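Local atomic coordinates of haloacid dehalogenase domain protein hydrolase (Planctomyces limnophilus, PDB entry 4OVY), a protein that is probably a metal-dependent hydrolase of the haloacid dehalogenase superfamily, perhaps a phosphatase. Residues E18-K21 with S22-E26. Numbering follows the deposited sequence.
Sequences EYVK and SVTTE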
loop_
_atom_site.group_PDB
_atom_site.type_symbol
_atom_site.label_atom_id
_atom_site.label_comp_id
_atom_site.label_asym_id
_atom_site.label_seq_id
_atom_site.Cartn_x
_atom_site.Cartn_y
_atom_site.Cartn_z
ATOM N N GLU A 18 -2.756 -29.173 -0.499
ATOM C CA GLU A 18 -1.760 -29.596 -1.492
ATOM C C GLU A 18 -0.910 -28.417 -1.969
ATOM O O GLU A 18 0.324 -28.499 -2.034
ATOM C CB GLU A 18 -2.466 -30.251 -2.691
ATOM C CG GLU A 18 -1.551 -30.860 -3.748
ATOM C CD GLU A 18 -2.270 -31.887 -4.627
ATOM O OE1 GLU A 18 -3.406 -31.591 -5.074
ATOM O OE2 GLU A 18 -1.708 -32.993 -4.867
ATOM N N TYR A 19 -1.578 -27.323 -2.304
ATOM C CA TYR A 19 -0.896 -26.148 -2.827
ATOM C C TYR A 19 0.017 -25.512 -1.780
ATOM O O TYR A 19 1.180 -25.209 -2.061
ATOM C CB TYR A 19 -1.918 -25.131 -3.327
ATOM C CG TYR A 19 -1.293 -23.945 -4.010
ATOM C CD1 TYR A 19 -0.771 -24.064 -5.293
ATOM C CD2 TYR A 19 -1.227 -22.706 -3.382
ATOM C CE1 TYR A 19 -0.200 -22.981 -5.937
ATOM C CE2 TYR A 19 -0.655 -21.607 -4.021
ATOM C CZ TYR A 19 -0.139 -21.753 -5.295
ATOM O OH TYR A 19 0.433 -20.682 -5.938
ATOM N N VAL A 20 -0.500 -25.318 -0.571
ATOM C CA VAL A 20 0.304 -24.717 0.486
ATOM C C VAL A 20 1.527 -25.593 0.787
ATOM O O VAL A 20 2.635 -25.087 0.925
ATOM C CB VAL A 20 -0.525 -24.437 1.752
ATOM C CG1 VAL A 20 0.375 -24.017 2.911
ATOM C CG2 VAL A 20 -1.556 -23.347 1.455
ATOM N N LYS A 21 1.331 -26.903 0.861
ATOM C CA LYS A 21 2.456 -27.813 1.063
ATOM C C LYS A 21 3.488 -27.677 -0.049
ATOM O O LYS A 21 4.692 -27.604 0.204
ATOM C CB LYS A 21 1.978 -29.256 1.124
ATOM C CG LYS A 21 3.058 -30.226 1.590
ATOM C CD LYS A 21 2.468 -31.576 1.953
ATOM C CE LYS A 21 1.557 -31.514 3.176
ATOM N NZ LYS A 21 2.254 -30.999 4.387
ATOM N N SER A 22 3.002 -27.634 -1.285
ATOM C CA SER A 22 3.867 -27.611 -2.453
ATOM C C SER A 22 4.704 -26.334 -2.531
ATOM O O SER A 22 5.888 -26.385 -2.869
ATOM C CB SER A 22 3.029 -27.758 -3.716
ATOM O OG SER A 22 3.859 -27.784 -4.857
ATOM N N VAL A 23 4.104 -25.193 -2.208
ATOM C CA VAL A 23 4.828 -23.931 -2.324
ATOM C C VAL A 23 5.681 -23.576 -1.097
ATOM O O VAL A 23 6.486 -22.656 -1.162
ATOM C CB VAL A 23 3.899 -22.747 -2.685
ATOM C CG1 VAL A 23 3.127 -23.039 -3.969
ATOM C CG2 VAL A 23 2.980 -22.378 -1.529
ATOM N N THR A 24 5.531 -24.298 0.009
ATOM C CA THR A 24 6.284 -23.957 1.221
ATOM C C THR A 24 7.293 -25.003 1.675
ATOM O O THR A 24 7.956 -24.808 2.700
ATOM C CB THR A 24 5.349 -23.646 2.401
ATOM O OG1 THR A 24 4.614 -24.820 2.774
ATOM C CG2 THR A 24 4.397 -22.511 2.033
ATOM N N THR A 25 7.423 -26.092 0.928
ATOM C CA THR A 25 8.366 -27.149 1.284
ATOM C C THR A 25 9.657 -26.976 0.489
ATOM O O THR A 25 9.658 -27.071 -0.743
ATOM C CB THR A 25 7.790 -28.560 1.043
ATOM O OG1 THR A 25 6.494 -28.663 1.644
ATOM C CG2 THR A 25 8.701 -29.629 1.668
ATOM N N GLU A 26 10.754 -26.716 1.202
ATOM C CA GLU A 26 12.058 -26.540 0.568
ATOM C C GLU A 26 12.333 -27.725 -0.346
ATOM O O GLU A 26 12.023 -28.865 -0.001
ATOM C CB GLU A 26 13.166 -26.384 1.614
ATOM C CG GLU A 26 13.102 -25.053 2.353
ATOM C CD GLU A 26 14.250 -24.842 3.323
ATOM O OE1 GLU A 26 15.349 -25.393 3.094
ATOM O OE2 GLU A 26 14.051 -24.110 4.319
#
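Backbone bonds four residues apart link Glu18-Lys21 to Ser22-Glu26, two consecutive pieces of one chain at the C-terminal turn of helix 11-24. Ser22 N donates to Glu18 O at 2.9 Å, and Val23 N reaches Tyr19 O along a fairly straight path, with an N-H...O angle of 156°. The pattern then slackens: Thr24 N is shared weakly between Val20 O and Lys21 O, the bond to Val20 O being 3.1 Å long and bent to 126°.

Two hydroxyl groups add side-chain bonds to this turn. Thr24 OG1, placed between its own backbone N and carbonyl carbon (chi1 65°), turns back to donate to Val20 O at 2.7 Å, tilted from the carbonyl plane, so that this oxygen accepts from both the backbone and the side chain of one residue. A valine in its place would probably leave Val20 O with just the weak bond from the backbone N of that residue, the hydroxyl donor being lost. One residue on, Thr25 OG1 bonds to Lys21 O at 2.5 Å, a doubtfully short length, while its side chain runs alongside that of Lys21. Ser22 OG, unlike the two threonine hydroxyls, is hydrogen-bonded to Arg30 NE. On the buried side, Val23 CG1 sits over one face of the Tyr19 ring, 3.9 Å from its centroid in a CH-pi contact and displaced toward the rim.

Val20 packs on Phe149 and Leu150 of helix 141-152, and Val23 meets Val32 and Phe155 in loops of the same chain. A threonine hydroxyl bonded to the carbonyl four residues earlier, as at Thr24, is familiar in helices; Thr25 repeats the link as the chain leaves the helix.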